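Long-range contacts in DUF2442 domain-containing protein (PDB 2AUW), which is of unknown function but may bind DNA: residues 8-13 / 25-30; 32-37 / 77-82; 93-98 / 132-137; 100-105 / 140-145. All blocks are in the same frame, centred on the assembly; numbering follows the deposited sequence.

From the N terminus, contact 1 closes the first loop, where residues 8-13 meet 25-30 and join strands 11-16 and 21-26 as a hairpin. Contact 2 opens after that loop is complete and closes a longer one, laying helix 76-86 against strand 31-35 of the same sheet; Trp26 and Glu30 of contact 1 touch Tyr80 of contact 2. Contacts 3 and 4 both open only after contact 2 has closed, and lie across the chain's centre from contact 1; their own segments alternate, so these two loops cross, and both tie helix 92-101 to helix 132-144. Glu93 packs on Ala81, linking the helical half to contact 2.

Contact 1: residues 8-13 / 25-30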
loop_
_atom_site.group_PDB
_atom_site.type_symbol
_atom_site.label_atom_id
_atom_site.label_comp_id
_atom_site.label_asym_id
_atom_site.label_seq_id
_atom_site.Cartn_x
_atom_site.Cartn_y
_atom_site.Cartn_z
ATOM N N PHE B 8 2.918 -2.018 -10.935
ATOM C CA PHE B 8 1.708 -1.215 -11.092
ATOM C C PHE B 8 1.035 -1.411 -12.487
ATOM O O PHE B 8 -0.132 -1.792 -12.557
ATOM C CB PHE B 8 1.974 0.270 -10.735
ATOM C CG PHE B 8 0.818 1.190 -11.101
ATOM C CD1 PHE B 8 -0.308 1.277 -10.269
ATOM C CD2 PHE B 8 0.827 1.906 -12.300
ATOM C CE1 PHE B 8 -1.408 2.091 -10.615
ATOM C CE2 PHE B 8 -0.247 2.724 -12.663
ATOM C CZ PHE B 8 -1.378 2.827 -11.810
ATOM N N PRO B 9 1.775 -1.229 -13.593
ATOM C CA PRO B 9 1.081 -1.347 -14.906
ATOM C C PRO B 9 0.447 -2.714 -15.200
ATOM O O PRO B 9 0.976 -3.774 -14.811
ATOM C CB PRO B 9 2.209 -1.069 -15.925
ATOM C CG PRO B 9 3.238 -0.337 -15.152
ATOM C CD PRO B 9 3.207 -0.936 -13.779
ATOM N N LYS B 10 -0.704 -2.697 -15.871
ATOM C CA LYS B 10 -1.339 -3.927 -16.337
ATOM C C LYS B 10 -1.160 -3.986 -17.845
ATOM O O LYS B 10 -1.291 -2.978 -18.513
ATOM C CB LYS B 10 -2.852 -3.931 -16.030
ATOM C CG LYS B 10 -3.183 -3.923 -14.537
ATOM C CD LYS B 10 -4.620 -3.402 -14.307
ATOM C CE LYS B 10 -4.815 -2.882 -12.887
ATOM N NZ LYS B 10 -5.283 -3.943 -11.940
ATOM N N LEU B 11 -0.815 -5.157 -18.347
ATOM C CA LEU B 11 -0.719 -5.394 -19.782
ATOM C C LEU B 11 -2.125 -5.602 -20.308
ATOM O O LEU B 11 -2.787 -6.590 -19.975
ATOM C CB LEU B 11 0.136 -6.638 -20.076
ATOM C CG LEU B 11 0.302 -7.021 -21.548
ATOM C CD1 LEU B 11 0.959 -5.855 -22.345
ATOM C CD2 LEU B 11 1.055 -8.325 -21.735
ATOM N N THR B 12 -2.554 -4.674 -21.154
ATOM C CA THR B 12 -3.928 -4.681 -21.667
ATOM C C THR B 12 -4.069 -5.073 -23.131
ATOM O O THR B 12 -5.190 -5.324 -23.579
ATOM C CB THR B 12 -4.609 -3.306 -21.443
ATOM O OG1 THR B 12 -3.896 -2.282 -22.160
ATOM C CG2 THR B 12 -4.598 -2.930 -19.986
ATOM N N ALA B 13 -2.958 -5.122 -23.890
ATOM C CA ALA B 13 -2.974 -5.632 -25.259
ATOM C C ALA B 13 -1.546 -5.920 -25.688
ATOM O O ALA B 13 -0.631 -5.162 -25.341
ATOM C CB ALA B 13 -3.593 -4.587 -26.234
ATOM N N THR B 25 0.251 -2.578 -25.026
ATOM C CA THR B 25 -0.591 -1.504 -24.475
ATOM C C THR B 25 -0.828 -1.797 -22.990
ATOM O O THR B 25 -1.053 -2.948 -22.595
ATOM C CB THR B 25 -1.955 -1.404 -25.218
ATOM O OG1 THR B 25 -1.717 -1.306 -26.637
ATOM C CG2 THR B 25 -2.721 -0.181 -24.743
ATOM N N TRP B 26 -0.801 -0.745 -22.199
ATOM C CA TRP B 26 -0.786 -0.851 -20.750
ATOM C C TRP B 26 -1.905 -0.011 -20.119
ATOM O O TRP B 26 -2.322 0.973 -20.692
ATOM C CB TRP B 26 0.586 -0.422 -20.210
ATOM C CG TRP B 26 1.725 -1.194 -20.885
ATOM C CD1 TRP B 26 2.322 -0.892 -22.084
ATOM C CD2 TRP B 26 2.345 -2.401 -20.415
ATOM N NE1 TRP B 26 3.291 -1.836 -22.394
ATOM C CE2 TRP B 26 3.321 -2.779 -21.389
ATOM C CE3 TRP B 26 2.183 -3.201 -19.266
ATOM C CZ2 TRP B 26 4.141 -3.916 -21.235
ATOM C CZ3 TRP B 26 3.008 -4.345 -19.108
ATOM C CH2 TRP B 26 3.978 -4.679 -20.095
ATOM N N SER B 27 -2.335 -0.408 -18.917
ATOM C CA SER B 27 -3.288 0.362 -18.102
ATOM C C SER B 27 -2.843 1.787 -17.737
ATOM O O SER B 27 -3.657 2.578 -17.201
ATOM C CB SER B 27 -3.573 -0.413 -16.815
ATOM O OG SER B 27 -2.424 -0.359 -15.984
ATOM N N THR B 28 -1.582 2.130 -18.016
ATOM C CA THR B 28 -1.052 3.481 -17.828
ATOM C C THR B 28 -1.411 4.410 -18.986
ATOM O O THR B 28 -1.102 5.608 -18.939
ATOM C CB THR B 28 0.479 3.469 -17.781
ATOM O OG1 THR B 28 0.935 2.805 -18.965
ATOM C CG2 THR B 28 1.010 2.714 -16.514
ATOM N N GLY B 29 -2.012 3.848 -20.023
ATOM C CA GLY B 29 -2.237 4.557 -21.286
ATOM C C GLY B 29 -1.109 4.377 -22.305
ATOM O O GLY B 29 -1.333 4.567 -23.504
ATOM N N GLU B 30 0.072 3.929 -21.849
ATOM C CA GLU B 30 1.240 3.796 -22.732
ATOM C C GLU B 30 1.067 2.718 -23.782
ATOM O O GLU B 30 0.490 1.664 -23.533
ATOM C CB GLU B 30 2.533 3.537 -21.933
ATOM C CG GLU B 30 2.935 4.633 -21.008
ATOM C CD GLU B 30 3.942 4.112 -19.996
ATOM O OE1 GLU B 30 3.580 3.204 -19.220
ATOM O OE2 GLU B 30 5.091 4.558 -20.050
HETATM O O HOH W 1 -2.520 -0.438 -13.517
HETATM O O HOH W 2 -5.050 0.179 -21.445
HETATM O O HOH W 3 -0.719 -3.395 -28.101
#
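With CG of Trp26 anti to the carbonyl carbon (chi1 -54°) and CG of Leu11 anti to the backbone nitrogen (chi1 179°), the indole and the leucine branch meet on one side of the sheet. Leu11 CD1 lies over the indole face, 3.8 Å from the centroid of the six-membered ring and 8° from its normal, a CH-pi contact. Pro9 CB adds a contact, 4.0 Å from Trp26 CE3. Tyr80 of helix 76-86 packs edge-to-face with the same indole, whose NE1 is hydrogen-bonded to Thr24 OG1. Replacing Trp26 by an alanine would probably open a gap between the sheet and helix 76-86 and leave the CD1 methyl of Leu11 without its aromatic partner.

Leu11 and Trp26 are a non-hydrogen-bonded pair of the antiparallel hairpin of strands 11-16 and 21-26, and a classic beta bulge shifts the register just after them. Thr12 and Ala13 face Thr25, whose carbonyl oxygen accepts from Thr12 N at 2.7 Å and from Ala13 N at 3.2 Å, both approaching from the same face of the carbonyl plane. Thr25 N donates to Ala13 O at 2.7 Å.

At the other end, Ser27 grips the backbone of Lys10 twice: Ser27 N donates to Lys10 O at 2.8 Å, and Ser27 OG accepts from Lys10 N at 2.9 Å. A type I turn from Trp26 to Gly29 reverses the chain. Within it Thr28 points its CG2 methyl at the edge of the Phe8 ring, 4.1 Å from CE2, while its hydroxyl accepts from Glu30 N in an ST turn and donates to Glu30 OE1.

Contact 2: residues 32-37 / 77-82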
loop_
_atom_site.group_PDB
_atom_site.type_symbol
_atom_site.label_atom_id
_atom_site.label_comp_id
_atom_site.label_asym_id
_atom_site.label_seq_id
_atom_site.Cartn_x
_atom_site.Cartn_y
_atom_site.Cartn_z
ATOM N N LEU B 32 3.753 0.834 -26.137
ATOM C CA LEU B 32 5.222 0.717 -26.212
ATOM C C LEU B 32 5.575 -0.449 -27.110
ATOM O O LEU B 32 5.000 -1.521 -27.012
ATOM C CB LEU B 32 5.822 0.460 -24.816
ATOM C CG LEU B 32 5.420 1.383 -23.669
ATOM C CD1 LEU B 32 5.992 0.843 -22.369
ATOM C CD2 LEU B 32 5.934 2.769 -23.944
ATOM N N GLU B 33 6.555 -0.246 -27.967
ATOM C CA GLU B 33 7.039 -1.325 -28.806
ATOM C C GLU B 33 8.337 -1.866 -28.214
ATOM O O GLU B 33 9.074 -1.166 -27.521
ATOM C CB GLU B 33 7.246 -0.865 -30.262
ATOM C CG GLU B 33 5.910 -0.470 -30.997
ATOM C CD GLU B 33 6.106 -0.007 -32.452
ATOM O OE1 GLU B 33 7.214 -0.168 -33.013
ATOM O OE2 GLU B 33 5.119 0.512 -33.037
ATOM N N VAL B 34 8.613 -3.122 -28.521
ATOM C CA VAL B 34 9.776 -3.769 -27.909
ATOM C C VAL B 34 10.222 -4.931 -28.789
ATOM O O VAL B 34 9.387 -5.723 -29.275
ATOM C CB VAL B 34 9.418 -4.284 -26.490
ATOM C CG1 VAL B 34 8.299 -5.312 -26.547
ATOM C CG2 VAL B 34 10.692 -4.847 -25.745
ATOM N N ASP B 35 11.533 -5.050 -28.962
ATOM C CA ASP B 35 12.100 -6.175 -29.717
ATOM C C ASP B 35 12.411 -7.296 -28.740
ATOM O O ASP B 35 13.008 -7.060 -27.667
ATOM C CB ASP B 35 13.373 -5.726 -30.425
ATOM C CG ASP B 35 13.790 -6.675 -31.534
ATOM O OD1 ASP B 35 14.157 -7.818 -31.247
ATOM O OD2 ASP B 35 13.735 -6.265 -32.698
ATOM N N VAL B 36 11.989 -8.510 -29.085
ATOM C CA VAL B 36 12.286 -9.685 -28.264
ATOM C C VAL B 36 13.149 -10.716 -29.019
ATOM O O VAL B 36 13.316 -11.815 -28.540
ATOM C CB VAL B 36 11.025 -10.388 -27.684
ATOM C CG1 VAL B 36 10.342 -9.497 -26.643
ATOM C CG2 VAL B 36 10.030 -10.784 -28.824
ATOM N N GLY B 37 13.646 -10.346 -30.192
ATOM C CA GLY B 37 14.412 -11.262 -31.063
ATOM C C GLY B 37 15.687 -11.774 -30.402
ATOM O O GLY B 37 15.994 -12.966 -30.459
ATOM N N ASP B 77 6.160 -7.705 -16.445
ATOM C CA ASP B 77 7.029 -6.715 -15.818
ATOM C C ASP B 77 8.379 -6.632 -16.540
ATOM O O ASP B 77 8.918 -5.531 -16.726
ATOM C CB ASP B 77 7.189 -6.959 -14.300
ATOM C CG ASP B 77 7.709 -8.373 -13.958
ATOM O OD1 ASP B 77 7.312 -9.358 -14.611
ATOM O OD2 ASP B 77 8.551 -8.482 -13.044
ATOM N N ASN B 78 8.952 -7.788 -16.887
ATOM C CA ASN B 78 10.207 -7.795 -17.662
ATOM C C ASN B 78 9.987 -7.169 -19.034
ATOM O O ASN B 78 10.795 -6.387 -19.494
ATOM C CB ASN B 78 10.744 -9.226 -17.822
ATOM C CG ASN B 78 10.845 -9.948 -16.493
ATOM O OD1 ASN B 78 11.378 -9.420 -15.524
ATOM N ND2 ASN B 78 10.262 -11.128 -16.428
ATOM N N VAL B 79 8.882 -7.521 -19.694
ATOM C CA VAL B 79 8.616 -6.946 -21.038
ATOM C C VAL B 79 8.519 -5.431 -20.983
ATOM O O VAL B 79 9.099 -4.727 -21.804
ATOM C CB VAL B 79 7.370 -7.546 -21.718
ATOM C CG1 VAL B 79 7.083 -6.760 -23.015
ATOM C CG2 VAL B 79 7.627 -9.030 -22.038
ATOM N N TYR B 80 7.805 -4.928 -19.964
ATOM C CA TYR B 80 7.733 -3.478 -19.746
ATOM C C TYR B 80 9.134 -2.845 -19.586
ATOM O O TYR B 80 9.476 -1.848 -20.257
ATOM C CB TYR B 80 6.828 -3.217 -18.525
ATOM C CG TYR B 80 6.446 -1.796 -18.316
ATOM C CD1 TYR B 80 5.299 -1.257 -18.947
ATOM C CD2 TYR B 80 7.183 -0.981 -17.472
ATOM C CE1 TYR B 80 4.922 0.056 -18.737
ATOM C CE2 TYR B 80 6.823 0.349 -17.272
ATOM C CZ TYR B 80 5.687 0.853 -17.911
ATOM O OH TYR B 80 5.356 2.158 -17.666
ATOM N N ALA B 81 9.948 -3.426 -18.696
ATOM C CA ALA B 81 11.337 -2.968 -18.494
ATOM C C ALA B 81 12.154 -2.933 -19.797
ATOM O O ALA B 81 12.878 -1.948 -20.051
ATOM C CB ALA B 81 12.043 -3.845 -17.473
ATOM N N TRP B 82 12.036 -3.986 -20.602
ATOM C CA TRP B 82 12.808 -4.066 -21.871
ATOM C C TRP B 82 12.350 -2.987 -22.824
ATOM O O TRP B 82 13.165 -2.402 -23.543
ATOM C CB TRP B 82 12.637 -5.417 -22.563
ATOM C CG TRP B 82 12.972 -6.583 -21.707
ATOM C CD1 TRP B 82 13.740 -6.558 -20.582
ATOM C CD2 TRP B 82 12.561 -7.936 -21.890
ATOM N NE1 TRP B 82 13.821 -7.813 -20.036
ATOM C CE2 TRP B 82 13.106 -8.679 -20.815
ATOM C CE3 TRP B 82 11.776 -8.605 -22.848
ATOM C CZ2 TRP B 82 12.889 -10.051 -20.669
ATOM C CZ3 TRP B 82 11.580 -9.964 -22.711
ATOM C CH2 TRP B 82 12.129 -10.673 -21.609
#
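Aliphatic packing carries the middle, where Val34 divides its two methyls between Val79 and Trp82, about one turn apart on helix 76-86. Its CG2, placed anti to the backbone nitrogen (chi1 61° for CG1), rests 3.8 Å from CB of Trp82, and its CG1 meets CG1 of Val79 at 4.0 Å, the two valines crossing at about a right angle.

Aromatic rings take up the two ends. CD1 of Leu32 approaches the Tyr80 ring obliquely, nearest to CE1 at 3.9 Å. At the other end, CG1 of Val36 comes to the edge of the Trp82 indole, 4.1 Å from CZ3, and Phe74 packs edge-to-face with that indole.

No hydrogen bond crosses between the two segments; polar links run around them. The hydroxyl of Tyr80 is hydrogen-bonded to Glu30 OE1, and Asp35 O accepts from Gln86 NE2.

The short axes of strand 32-35 and helix 77-82 pass 8.5 Å apart at 94°, so the helix lies nearly at right angles across an outermost strand of the three-stranded antiparallel sheet, with Leu32 and Val34 pointing at it: an alpha-beta layering within the part of the chain assigned to DUF2442.

Contact 3: residues 93-98 / 132-137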
loop_
_atom_site.group_PDB
_atom_site.type_symbol
_atom_site.label_atom_id
_atom_site.label_comp_id
_atom_site.label_asym_id
_atom_site.label_seq_id
_atom_site.Cartn_x
_atom_site.Cartn_y
_atom_site.Cartn_z
ATOM N N GLU B 93 13.341 -1.979 -13.256
ATOM C CA GLU B 93 14.309 -3.069 -12.984
ATOM C C GLU B 93 15.720 -2.569 -12.760
ATOM O O GLU B 93 16.389 -3.034 -11.850
ATOM C CB GLU B 93 14.291 -4.129 -14.087
ATOM C CG GLU B 93 13.004 -4.916 -14.103
ATOM C CD GLU B 93 13.020 -6.091 -15.066
ATOM O OE1 GLU B 93 13.991 -6.285 -15.808
ATOM O OE2 GLU B 93 12.036 -6.821 -15.080
HETATM N N MSE B 94 16.166 -1.603 -13.553
HETATM C CA MSE B 94 17.471 -0.968 -13.329
HETATM C C MSE B 94 17.518 -0.355 -11.927
HETATM O O MSE B 94 18.500 -0.508 -11.184
HETATM C CB MSE B 94 17.733 0.099 -14.412
HETATM C CG MSE B 94 18.136 -0.493 -15.757
HETATM SE SE MSE B 94 18.032 0.826 -17.159
HETATM C CE MSE B 94 19.425 2.057 -16.545
ATOM N N PHE B 95 16.424 0.299 -11.550
ATOM C CA PHE B 95 16.288 0.940 -10.248
ATOM C C PHE B 95 16.242 -0.101 -9.120
ATOM O O PHE B 95 16.943 0.037 -8.100
ATOM C CB PHE B 95 15.021 1.820 -10.228
ATOM C CG PHE B 95 14.875 2.660 -8.979
ATOM C CD1 PHE B 95 15.604 3.852 -8.838
ATOM C CD2 PHE B 95 14.014 2.266 -7.950
ATOM C CE1 PHE B 95 15.498 4.659 -7.692
ATOM C CE2 PHE B 95 13.883 3.062 -6.781
ATOM C CZ PHE B 95 14.630 4.274 -6.662
ATOM N N GLY B 96 15.420 -1.126 -9.293
ATOM C CA GLY B 96 15.353 -2.243 -8.330
ATOM C C GLY B 96 16.675 -2.995 -8.179
ATOM O O GLY B 96 17.057 -3.363 -7.060
ATOM N N ASP B 97 17.389 -3.194 -9.282
ATOM C CA ASP B 97 18.730 -3.807 -9.263
ATOM C C ASP B 97 19.716 -2.949 -8.461
ATOM O O ASP B 97 20.503 -3.480 -7.675
ATOM C CB ASP B 97 19.268 -3.979 -10.682
ATOM C CG ASP B 97 18.595 -5.120 -11.451
ATOM O OD1 ASP B 97 17.756 -5.848 -10.882
ATOM O OD2 ASP B 97 18.923 -5.282 -12.638
ATOM N N TRP B 98 19.664 -1.624 -8.651
ATOM C CA TRP B 98 20.465 -0.698 -7.852
ATOM C C TRP B 98 20.177 -0.803 -6.354
ATOM O O TRP B 98 21.107 -0.811 -5.550
ATOM C CB TRP B 98 20.311 0.751 -8.358
ATOM C CG TRP B 98 20.882 1.794 -7.447
ATOM C CD1 TRP B 98 22.180 2.229 -7.387
ATOM C CD2 TRP B 98 20.151 2.578 -6.494
ATOM N NE1 TRP B 98 22.302 3.214 -6.422
ATOM C CE2 TRP B 98 21.069 3.446 -5.868
ATOM C CE3 TRP B 98 18.795 2.620 -6.109
ATOM C CZ2 TRP B 98 20.686 4.351 -4.875
ATOM C CZ3 TRP B 98 18.409 3.520 -5.102
ATOM C CH2 TRP B 98 19.362 4.360 -4.496
ATOM N N ARG B 132 15.801 10.772 -15.801
ATOM C CA ARG B 132 17.255 10.692 -15.994
ATOM C C ARG B 132 18.018 11.200 -14.752
ATOM O O ARG B 132 18.948 10.557 -14.298
ATOM C CB ARG B 132 17.634 11.470 -17.275
ATOM C CG ARG B 132 19.112 11.862 -17.422
ATOM C CD ARG B 132 19.354 12.691 -18.694
ATOM N NE ARG B 132 20.788 12.905 -18.840
ATOM C CZ ARG B 132 21.585 12.192 -19.623
ATOM N NH1 ARG B 132 21.092 11.212 -20.386
ATOM N NH2 ARG B 132 22.886 12.467 -19.649
ATOM N N THR B 133 17.596 12.334 -14.193
ATOM C CA THR B 133 18.258 12.921 -13.007
ATOM C C THR B 133 18.351 11.917 -11.814
ATOM O O THR B 133 19.370 11.834 -11.118
ATOM C CB THR B 133 17.517 14.187 -12.545
ATOM O OG1 THR B 133 17.145 14.994 -13.687
ATOM C CG2 THR B 133 18.385 14.983 -11.622
ATOM N N ILE B 134 17.281 11.152 -11.600
ATOM C CA ILE B 134 17.220 10.188 -10.495
ATOM C C ILE B 134 18.200 9.054 -10.744
ATOM O O ILE B 134 18.970 8.690 -9.849
ATOM C CB ILE B 134 15.758 9.662 -10.276
ATOM C CG1 ILE B 134 14.901 10.756 -9.611
ATOM C CG2 ILE B 134 15.738 8.345 -9.433
ATOM C CD1 ILE B 134 15.440 11.192 -8.228
ATOM N N TRP B 135 18.194 8.493 -11.960
ATOM C CA TRP B 135 19.154 7.436 -12.273
ATOM C C TRP B 135 20.627 7.879 -12.174
ATOM O O TRP B 135 21.465 7.161 -11.631
ATOM C CB TRP B 135 18.842 6.764 -13.615
ATOM C CG TRP B 135 19.737 5.587 -13.864
ATOM C CD1 TRP B 135 20.651 5.444 -14.878
ATOM C CD2 TRP B 135 19.856 4.415 -13.045
ATOM N NE1 TRP B 135 21.321 4.251 -14.737
ATOM C CE2 TRP B 135 20.839 3.591 -13.638
ATOM C CE3 TRP B 135 19.204 3.967 -11.881
ATOM C CZ2 TRP B 135 21.196 2.349 -13.108
ATOM C CZ3 TRP B 135 19.572 2.726 -11.344
ATOM C CH2 TRP B 135 20.553 1.928 -11.975
ATOM N N LEU B 136 20.938 9.075 -12.665
ATOM C CA LEU B 136 22.276 9.622 -12.478
ATOM C C LEU B 136 22.617 9.721 -10.976
ATOM O O LEU B 136 23.736 9.393 -10.568
ATOM C CB LEU B 136 22.380 10.987 -13.171
ATOM C CG LEU B 136 22.357 10.998 -14.714
ATOM C CD1 LEU B 136 22.314 12.444 -15.190
ATOM C CD2 LEU B 136 23.593 10.314 -15.287
ATOM N N ALA B 137 21.642 10.138 -10.160
ATOM C CA ALA B 137 21.812 10.181 -8.705
ATOM C C ALA B 137 22.098 8.809 -8.114
ATOM O O ALA B 137 22.975 8.713 -7.249
ATOM C CB ALA B 137 20.604 10.817 -7.990
#
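Trp135 lays its indole across the surface of helix 92-101, overlapping Met94, a selenomethionine in this crystal, and the backbone behind it. The contact belongs to the helical C-terminal part, where helices 92-101 and 132-144 flank a pair, 106-113 and 117-124, whose sequence and arrangement are consistent with a helix-turn-helix.

The short helix axes run 25° apart but come no closer than 11.2 Å, a separation that the large side chains span. A chi1 of -174° turns the Trp135 indole back beside its own carbonyl carbon and out toward helix 92-101. The Met94 chain bends at its last torsion and brings CE over one face of the indole, 3.8 Å from the centroid of the five-membered ring, in a CH-pi contact. CB of Trp98 meets the indole at its edge instead, 3.7 Å from CZ3 of Trp135. Were Trp135 an alanine, Met94 CE would probably lose the face on which it lies, and a gap would be likely to open between the helices beside Trp98.

Deeper in, Phe95 CE1 touches Ile134 CG2 at 4.1 Å. Phe95 and Trp98 both pack on Leu113 of helix 106-113 and on Cys138, continuing the apolar layer into the bundle. On the rim of the indole, CH2 of Trp135 sits 3.3 Å from the backbone O of Met94.

Contact 4: residues 100-105 / 140-145; sequences HRNNLS and GWEATR
Glu142 OE2 is gripped by two donors that reach it from the same face of the carboxylate plane, Arg101 NE at 2.7 Å and Asn102 ND2 at 2.8 Å. Arg101 holds the group side-on: NE comes in on the syn side of OE2 along a nearly straight bond, N-H...O 171°, while NH1 meets OE1 at 2.9 Å from above the carboxylate plane. This double salt bridge, with guanidinium and carboxylate turned 34° apart, should limit rotation of the carboxylate. Asn102 ND2 is also hydrogen-bonded to Trp98 O, which probably helps to hold the amide turned toward Glu142.

Beside the polar cluster, Asn102 CG lies at the edge of the Trp141 indole, 3.5 Å from CZ3, with amide and ring planes 89° apart. Leu104 completes the apolar side: its CD2 is 3.9 Å from CH2 of Trp141, and its CD1 lies over a face of the ring.

Asn103, with positive phi, is the C-prime residue of a Schellman motif that ends helix 92-101, and Ser105 then N-caps helix 106-113. The contact thus fastens this helix-to-helix turn to the C-terminal end of helix 132-144, in a bundle consistent with a helix-turn-helix domain.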
loop_
_atom_site.group_PDB
_atom_site.type_symbol
_atom_site.label_atom_id
_atom_site.label_comp_id
_atom_site.label_asym_id
_atom_site.label_seq_id
_atom_site.Cartn_x
_atom_site.Cartn_y
_atom_site.Cartn_z
ATOM N N HIS B 100 18.802 -3.525 -4.825
ATOM C CA HIS B 100 19.208 -4.874 -4.461
ATOM C C HIS B 100 20.723 -5.002 -4.251
ATOM O O HIS B 100 21.176 -5.443 -3.180
ATOM C CB HIS B 100 18.693 -5.923 -5.454
ATOM C CG HIS B 100 18.826 -7.324 -4.932
ATOM N ND1 HIS B 100 19.841 -8.172 -5.323
ATOM C CD2 HIS B 100 18.113 -7.998 -3.996
ATOM C CE1 HIS B 100 19.730 -9.321 -4.673
ATOM N NE2 HIS B 100 18.696 -9.237 -3.856
ATOM N N ARG B 101 21.504 -4.587 -5.238
ATOM C CA ARG B 101 22.950 -4.772 -5.174
ATOM C C ARG B 101 23.579 -3.895 -4.090
ATOM O O ARG B 101 24.730 -4.125 -3.681
ATOM C CB ARG B 101 23.602 -4.511 -6.525
ATOM C CG ARG B 101 23.489 -3.072 -7.033
ATOM C CD ARG B 101 24.092 -2.979 -8.420
ATOM N NE ARG B 101 24.163 -1.608 -8.909
ATOM C CZ ARG B 101 23.566 -1.175 -10.009
ATOM N NH1 ARG B 101 23.692 0.087 -10.367
ATOM N NH2 ARG B 101 22.864 -2.007 -10.753
ATOM N N ASN B 102 22.840 -2.889 -3.627
ATOM C CA ASN B 102 23.313 -2.077 -2.515
ATOM C C ASN B 102 22.631 -2.352 -1.201
ATOM O O ASN B 102 22.821 -1.609 -0.240
ATOM C CB ASN B 102 23.263 -0.590 -2.862
ATOM C CG ASN B 102 24.233 -0.247 -3.934
ATOM O OD1 ASN B 102 25.437 -0.276 -3.714
ATOM N ND2 ASN B 102 23.731 0.041 -5.117
ATOM N N ASN B 103 21.853 -3.435 -1.155
ATOM C CA ASN B 103 21.066 -3.838 0.019
ATOM C C ASN B 103 20.197 -2.749 0.651
ATOM O O ASN B 103 20.050 -2.668 1.883
ATOM C CB ASN B 103 21.960 -4.504 1.078
ATOM C CG ASN B 103 21.944 -5.991 0.968
ATOM O OD1 ASN B 103 22.872 -6.598 0.442
ATOM N ND2 ASN B 103 20.865 -6.596 1.435
ATOM N N LEU B 104 19.615 -1.922 -0.209
ATOM C CA LEU B 104 18.821 -0.772 0.221
ATOM C C LEU B 104 17.365 -1.147 0.426
ATOM O O LEU B 104 16.839 -1.972 -0.310
ATOM C CB LEU B 104 18.904 0.354 -0.828
ATOM C CG LEU B 104 20.289 0.920 -1.161
ATOM C CD1 LEU B 104 20.169 2.136 -2.057
ATOM C CD2 LEU B 104 21.053 1.282 0.077
ATOM N N SER B 105 16.732 -0.545 1.435
ATOM C CA SER B 105 15.285 -0.587 1.636
ATOM C C SER B 105 14.668 0.726 1.129
ATOM O O SER B 105 15.404 1.623 0.704
ATOM C CB SER B 105 14.973 -0.700 3.136
ATOM O OG SER B 105 15.351 0.480 3.835
ATOM N N GLY B 140 25.704 8.126 -9.020
ATOM C CA GLY B 140 26.574 9.001 -8.244
ATOM C C GLY B 140 26.704 8.572 -6.800
ATOM O O GLY B 140 27.801 8.608 -6.232
ATOM N N TRP B 141 25.583 8.169 -6.201
ATOM C CA TRP B 141 25.618 7.653 -4.845
ATOM C C TRP B 141 26.481 6.388 -4.787
ATOM O O TRP B 141 27.284 6.214 -3.870
ATOM C CB TRP B 141 24.214 7.371 -4.328
ATOM C CG TRP B 141 24.207 6.822 -2.926
ATOM C CD1 TRP B 141 24.164 7.534 -1.759
ATOM C CD2 TRP B 141 24.229 5.437 -2.558
ATOM N NE1 TRP B 141 24.188 6.671 -0.676
ATOM C CE2 TRP B 141 24.215 5.379 -1.141
ATOM C CE3 TRP B 141 24.276 4.234 -3.293
ATOM C CZ2 TRP B 141 24.222 4.159 -0.434
ATOM C CZ3 TRP B 141 24.293 3.022 -2.593
ATOM C CH2 TRP B 141 24.267 3.000 -1.165
ATOM N N GLU B 142 26.322 5.510 -5.768
ATOM C CA GLU B 142 27.146 4.287 -5.842
ATOM C C GLU B 142 28.634 4.568 -5.973
ATOM O O GLU B 142 29.457 3.803 -5.467
ATOM C CB GLU B 142 26.712 3.417 -7.014
ATOM C CG GLU B 142 25.686 2.403 -6.657
ATOM C CD GLU B 142 25.582 1.313 -7.697
ATOM O OE1 GLU B 142 25.646 1.622 -8.902
ATOM O OE2 GLU B 142 25.406 0.149 -7.298
ATOM N N ALA B 143 28.973 5.656 -6.655
ATOM C CA ALA B 143 30.363 6.026 -6.915
ATOM C C ALA B 143 31.063 6.633 -5.709
ATOM O O ALA B 143 32.285 6.634 -5.636
ATOM C CB ALA B 143 30.438 6.992 -8.073
ATOM N N THR B 144 30.283 7.163 -4.775
ATOM C CA THR B 144 30.820 7.900 -3.632
ATOM C C THR B 144 30.493 7.156 -2.338
ATOM O O THR B 144 31.250 7.235 -1.377
ATOM C CB THR B 144 30.194 9.299 -3.541
ATOM O OG1 THR B 144 28.766 9.166 -3.575
ATOM C CG2 THR B 144 30.648 10.166 -4.712
ATOM N N ARG B 145 29.352 6.455 -2.336
ATOM C CA ARG B 145 28.781 5.790 -1.157
ATOM C C ARG B 145 29.155 6.519 0.140
ATOM O O ARG B 145 29.954 6.014 0.938
ATOM C CB ARG B 145 29.180 4.305 -1.121
ATOM C CG ARG B 145 28.325 3.419 -2.020
ATOM C CD ARG B 145 28.349 1.978 -1.517
ATOM N NE ARG B 145 27.720 1.033 -2.437
ATOM C CZ ARG B 145 28.306 0.532 -3.531
ATOM N NH1 ARG B 145 29.539 0.895 -3.878
ATOM N NH2 ARG B 145 27.649 -0.330 -4.291
#